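Local atomic coordinates of glyoxalase family protein (Bacillus cereus, PDB entry 1ZSW), a protein that is of unknown function but binds a zinc ion and belongs to the glyoxalase/bleomycin resistance/dioxygenase (vicinal oxygen chelate) superfamily. Residues A[43-48]-A[54-59]; A[115-120]-A[174-179]. All blocks are in the same frame, centred on the assembly; numbering follows the deposited sequence. Where two conformers were deposited one is given.

How the interactions relate
Reading from the N terminus, interaction 1 comes first: it closes the short turn between helix 41-51 and strand 55-62, only a handful of residues long, and so joins a helix to an edge strand of the mixed sheet whose strands carry the zinc ligands. Interaction 2 opens later and spans a much longer piece of chain, bringing helix 112-124 against the connection that runs from strand 150-155 to strand 180-188. The two follow one another in series and neither nest nor cross. Their centres lie about 17 Å apart, yet they meet in space, where Leu54 CD2 packs at 3.9 Å from Ile178 CB, so the turn before strand 55-62 packs against the connection before strand 180-188.

Interaction 1 of 2, residues A[43-48]-A[54-59]; sequences ENNHFY and LRRVKM
Tyr48 and Leu54 meet where helix 41-51 turns into edge strand 55-62, the helix-to-strand step of the vicinal oxygen chelate fold. A backbone hydrogen bond spans the turn: Leu54 N donates to Tyr48 O at 3.1 Å, with an N-H...O angle of 149°. The leucine side chain then lies beside the same carbonyl, its CB 3.3 Å from Tyr48 O, before running on toward the tyrosine ring. There CD1 reaches the ring at its edge, Leu54 CD1 to Tyr48 CD2 being 4.5 Å, a loose apolar touch. The ring itself leads away from the strand, and its place is set by others: Phe47 CD2 lies above one face, toward the rim, Phe86 meets it at an incline, and Asp145 OD2 is hydrogen-bonded to its OH.

A turn further back along the helix, Asn45 and Arg56 form the second point of contact, their side chains crossing at about a right angle. The amide comes to the edge of the guanidinium, near its plane, the two flat groups being turned 47° apart. Arg56 reaches the helix because CG stands anti to the backbone N, and the chain then bends at chi3 (83°) to bring the guanidinium round. Its NH2 is hydrogen-bonded to Gly312 O, and NH1 has a weak, long ion pair with Glu337, which also touches Asn45, so the C-terminal part of the chain covers this point.

Further along the strand, Val57 and Lys58 both face Phe72 in a classic beta bulge. Leu54 and Asn45 both touch Tyr73 of the adjoining strand 69-74. At the amide-guanidinium crossing, Asn45 CG lies 3.7 Å from Arg56 NH1.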
# COMPACT_ATOMS: atom_id res chain seq x y z
N GLU A 43 -5.32 -10.48 16.20
CA GLU A 43 -3.90 -10.79 15.98
C GLU A 43 -3.28 -9.78 15.01
O GLU A 43 -2.12 -9.40 15.14
CB GLU A 43 -3.75 -12.22 15.47
CG GLU A 43 -4.17 -13.27 16.52
CD GLU A 43 -4.40 -14.65 15.93
OE1 GLU A 43 -4.46 -14.79 14.69
OE2 GLU A 43 -4.55 -15.60 16.73
N ASN A 44 -4.09 -9.33 14.05
CA ASN A 44 -3.64 -8.35 13.06
C ASN A 44 -3.36 -7.02 13.73
O ASN A 44 -2.30 -6.43 13.55
CB ASN A 44 -4.70 -8.23 11.95
CG ASN A 44 -4.28 -7.24 10.87
OD1 ASN A 44 -3.42 -7.54 10.03
ND2 ASN A 44 -4.88 -6.07 10.90
N ASN A 45 -4.29 -6.58 14.58
CA ASN A 45 -4.12 -5.37 15.37
C ASN A 45 -2.88 -5.45 16.27
O ASN A 45 -2.12 -4.51 16.32
CB ASN A 45 -5.39 -5.12 16.19
CG ASN A 45 -5.30 -3.87 17.08
OD1 ASN A 45 -5.27 -3.99 18.32
ND2 ASN A 45 -5.27 -2.69 16.47
N HIS A 46 -2.68 -6.59 16.92
CA HIS A 46 -1.53 -6.69 17.78
C HIS A 46 -0.25 -6.52 16.95
O HIS A 46 0.65 -5.77 17.32
CB HIS A 46 -1.50 -8.01 18.56
CG HIS A 46 -0.28 -8.14 19.41
ND1 HIS A 46 -0.12 -7.43 20.58
CD2 HIS A 46 0.86 -8.85 19.23
CE1 HIS A 46 1.07 -7.71 21.10
NE2 HIS A 46 1.68 -8.57 20.30
N PHE A 47 -0.17 -7.17 15.80
CA PHE A 47 1.06 -7.09 15.03
C PHE A 47 1.36 -5.72 14.47
O PHE A 47 2.49 -5.20 14.63
CB PHE A 47 1.02 -8.11 13.88
CG PHE A 47 2.33 -8.27 13.20
CD1 PHE A 47 3.34 -9.05 13.76
CD2 PHE A 47 2.59 -7.62 12.01
CE1 PHE A 47 4.56 -9.20 13.12
CE2 PHE A 47 3.81 -7.75 11.34
CZ PHE A 47 4.80 -8.56 11.90
N TYR A 48 0.35 -5.10 13.82
CA TYR A 48 0.64 -3.83 13.11
C TYR A 48 0.74 -2.63 14.03
O TYR A 48 1.50 -1.70 13.78
CB TYR A 48 -0.34 -3.62 11.90
CG TYR A 48 0.03 -4.65 10.87
CD1 TYR A 48 -0.57 -5.91 10.89
CD2 TYR A 48 1.09 -4.42 10.01
CE1 TYR A 48 -0.14 -6.95 10.00
CE2 TYR A 48 1.52 -5.42 9.12
CZ TYR A 48 0.90 -6.67 9.14
OH TYR A 48 1.37 -7.66 8.26
N LEU A 54 2.73 1.05 14.38
CA LEU A 54 1.97 1.94 13.51
C LEU A 54 0.72 2.38 14.28
O LEU A 54 0.30 1.68 15.22
CB LEU A 54 1.51 1.24 12.22
CG LEU A 54 2.67 0.69 11.39
CD1 LEU A 54 2.04 -0.07 10.24
CD2 LEU A 54 3.52 1.77 10.83
N ARG A 55 0.16 3.52 13.87
CA ARG A 55 -1.12 3.95 14.46
C ARG A 55 -2.28 3.26 13.78
O ARG A 55 -2.29 3.18 12.55
CB ARG A 55 -1.32 5.44 14.28
CG ARG A 55 -2.60 5.96 15.04
CD ARG A 55 -2.66 7.47 14.95
NE ARG A 55 -3.67 7.90 15.94
CZ ARG A 55 -4.05 9.15 16.16
NH1 ARG A 55 -3.53 10.15 15.48
NH2 ARG A 55 -4.95 9.37 17.11
N ARG A 56 -3.27 2.78 14.55
CA ARG A 56 -4.51 2.33 13.91
C ARG A 56 -5.29 3.57 13.62
O ARG A 56 -5.83 4.19 14.55
CB ARG A 56 -5.30 1.35 14.76
CG ARG A 56 -6.61 0.97 14.01
CD ARG A 56 -7.35 -0.09 14.75
NE ARG A 56 -8.15 0.52 15.82
CZ ARG A 56 -8.12 0.16 17.10
NH1 ARG A 56 -7.32 -0.82 17.53
NH2 ARG A 56 -8.91 0.77 17.97
N VAL A 57 -5.31 3.98 12.36
CA VAL A 57 -5.87 5.29 11.99
C VAL A 57 -7.35 5.21 11.69
O VAL A 57 -8.02 6.23 11.67
CB VAL A 57 -5.09 5.99 10.84
CG1 VAL A 57 -3.67 6.32 11.31
CG2 VAL A 57 -4.99 5.09 9.58
N LYS A 58 -7.86 4.01 11.41
CA LYS A 58 -9.29 3.85 11.15
C LYS A 58 -9.74 2.43 11.38
O LYS A 58 -9.11 1.46 10.93
CB LYS A 58 -9.67 4.29 9.72
CG LYS A 58 -11.13 4.80 9.61
CD LYS A 58 -11.09 6.34 9.42
CE LYS A 58 -12.31 7.06 9.97
NZ LYS A 58 -11.94 8.45 10.39
N MET A 59 -10.82 2.31 12.14
CA MET A 59 -11.45 1.04 12.39
C MET A 59 -12.82 1.20 11.78
O MET A 59 -13.65 1.94 12.32
CB MET A 59 -11.55 0.78 13.89
CG MET A 59 -12.31 -0.45 14.26
SD MET A 59 -12.05 -0.92 15.99
CE MET A 59 -12.65 0.54 16.85

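Interaction 2 of 2, residues A[115-120]-A[174-179]; sequences LHYWKE and AKHQIQ
Helix 112-124 packs here on a short 3-10 turn, 174-176, in the connection that leads from strand 150-155 to strand 180-188. Two neighbouring aromatic side chains of the helix take hold of His176, each in its own way.

Trp118 binds the backbone. Its indole NE1 donates to His176 O at 2.8 Å, nearly straight (N-H...O 161°) and close to the plane of the indole, with the donor tilted a little from the carbonyl plane. The ring nitrogen of a buried tryptophan thus has a partner, and the turn's carbonyl is pinned where the 3-10 segment ends. Next to this bond, Ile178 CD1 lies 4.3 Å from Trp118 CZ2, approaching the ring obliquely.

Tyr117 meets the histidine side chain instead. With CG anti to its N (chi1 170°), the phenol swings out from the helix and over toward the turn. The phenol and imidazole planes are only 24° apart but slid along one another, centroids 4.9 Å apart, so there is little overlap between the rings. The sliding puts each CB over the other ring, giving two reciprocal CH-pi contacts: Tyr117 CB stands 3.9 Å from the centroid of the His176 ring, while His176 CB is 4.3 Å from the Tyr117 ring centroid. Lys175 CG covers the opposite face of the imidazole, sandwiching it, and ND1 is hydrogen-bonded to Ser114 OG just ahead in the helix, which together with the two covered faces probably holds the ring's rotation. Tyr117 CE1 in turn lies over the centre of the Trp118 ring.

Trp118 and Ile178 both rest on Leu153; Trp118 also touches Val109, and Ile178 touches Leu107, both of strand 101-109. The result is the helix-on-sheet packing of the vicinal oxygen chelate fold, here with an interstrand connection clipped to the helix.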
# COMPACT_ATOMS: atom_id res chain seq x y z
N LEU A 115 17.51 -0.56 11.38
CA LEU A 115 17.50 -2.00 11.10
C LEU A 115 17.95 -2.86 12.28
O LEU A 115 17.39 -3.93 12.54
CB LEU A 115 18.32 -2.35 9.85
CG LEU A 115 17.84 -1.78 8.52
CD1 LEU A 115 18.77 -2.22 7.39
CD2 LEU A 115 16.37 -2.21 8.21
N HIS A 116 18.95 -2.39 13.02
CA HIS A 116 19.43 -3.12 14.19
C HIS A 116 18.41 -3.10 15.31
O HIS A 116 18.17 -4.13 15.95
CB HIS A 116 20.79 -2.58 14.64
CG HIS A 116 21.89 -2.89 13.67
ND1 HIS A 116 22.48 -4.13 13.58
CD2 HIS A 116 22.48 -2.12 12.72
CE1 HIS A 116 23.39 -4.11 12.62
NE2 HIS A 116 23.41 -2.91 12.09
N TYR A 117 17.77 -1.94 15.50
CA TYR A 117 16.66 -1.83 16.43
C TYR A 117 15.55 -2.85 16.10
O TYR A 117 15.05 -3.59 16.96
CB TYR A 117 16.09 -0.39 16.42
CG TYR A 117 14.79 -0.33 17.18
CD1 TYR A 117 13.57 -0.58 16.53
CD2 TYR A 117 14.77 -0.04 18.54
CE1 TYR A 117 12.38 -0.56 17.23
CE2 TYR A 117 13.58 -0.01 19.25
CZ TYR A 117 12.38 -0.26 18.59
OH TYR A 117 11.22 -0.27 19.30
N TRP A 118 15.17 -2.89 14.82
CA TRP A 118 14.15 -3.82 14.36
C TRP A 118 14.48 -5.30 14.46
O TRP A 118 13.64 -6.11 14.84
CB TRP A 118 13.70 -3.42 12.94
CG TRP A 118 12.75 -2.20 13.05
CD1 TRP A 118 13.00 -0.93 12.68
CD2 TRP A 118 11.43 -2.24 13.56
NE1 TRP A 118 11.89 -0.12 12.99
CE2 TRP A 118 10.92 -0.92 13.51
CE3 TRP A 118 10.63 -3.26 14.10
CZ2 TRP A 118 9.62 -0.60 13.96
CZ3 TRP A 118 9.32 -2.95 14.54
CH2 TRP A 118 8.86 -1.61 14.49
N LYS A 119 15.73 -5.64 14.14
CA LYS A 119 16.18 -7.02 14.32
C LYS A 119 15.99 -7.45 15.77
O LYS A 119 15.43 -8.52 16.02
CB LYS A 119 17.65 -7.18 13.88
CG LYS A 119 18.08 -8.65 13.82
CD LYS A 119 19.02 -8.91 12.67
CE LYS A 119 18.98 -10.40 12.28
NZ LYS A 119 19.37 -11.28 13.42
N GLU A 120 16.43 -6.64 16.73
CA GLU A 120 16.23 -7.03 18.14
C GLU A 120 14.75 -7.13 18.51
O GLU A 120 14.32 -8.08 19.17
CB GLU A 120 16.98 -6.11 19.12
CG GLU A 120 16.57 -6.26 20.60
CD GLU A 120 16.77 -7.67 21.18
OE1 GLU A 120 17.77 -8.35 20.83
OE2 GLU A 120 15.92 -8.08 22.00
N ALA A 174 10.61 7.44 17.99
CA ALA A 174 10.40 8.19 16.76
C ALA A 174 11.48 7.91 15.71
O ALA A 174 11.16 7.74 14.53
CB ALA A 174 10.35 9.67 17.03
N LYS A 175 12.74 7.88 16.14
CA LYS A 175 13.83 7.85 15.16
C LYS A 175 13.98 6.50 14.45
O LYS A 175 14.77 6.41 13.49
CB LYS A 175 15.16 8.24 15.82
CG LYS A 175 15.67 7.19 16.78
CD LYS A 175 16.76 7.83 17.64
CE LYS A 175 17.95 6.96 17.75
NZ LYS A 175 19.02 7.65 18.57
N HIS A 176 13.25 5.48 14.91
CA HIS A 176 13.28 4.15 14.28
C HIS A 176 11.92 3.75 13.70
O HIS A 176 11.77 2.64 13.19
CB HIS A 176 13.71 3.07 15.26
CG HIS A 176 15.08 3.30 15.81
ND1 HIS A 176 16.14 3.72 15.04
CD2 HIS A 176 15.56 3.19 17.08
CE1 HIS A 176 17.21 3.87 15.80
NE2 HIS A 176 16.89 3.52 17.04
N GLN A 177 10.93 4.62 13.81
CA GLN A 177 9.59 4.24 13.36
C GLN A 177 9.60 4.02 11.86
O GLN A 177 10.30 4.73 11.10
CB GLN A 177 8.55 5.33 13.66
CG GLN A 177 8.07 5.25 15.10
CD GLN A 177 7.01 6.29 15.44
OE1 GLN A 177 6.18 6.66 14.61
NE2 GLN A 177 7.04 6.77 16.69
N ILE A 178 8.75 3.10 11.47
CA ILE A 178 8.38 2.95 10.06
C ILE A 178 7.88 4.29 9.54
O ILE A 178 6.99 4.91 10.16
CB ILE A 178 7.33 1.84 9.89
CG1 ILE A 178 8.00 0.47 10.09
CG2 ILE A 178 6.75 1.90 8.47
CD1 ILE A 178 7.07 -0.61 10.48
N GLN A 179 8.42 4.75 8.41
CA GLN A 179 8.04 6.06 7.86
C GLN A 179 6.82 5.98 6.97
O GLN A 179 5.88 6.79 7.09
CB GLN A 179 9.19 6.72 7.12
CG GLN A 179 10.41 6.89 8.03
CD GLN A 179 11.61 7.16 7.23
OE1 GLN A 179 12.38 6.25 6.93
NE2 GLN A 179 11.77 8.40 6.81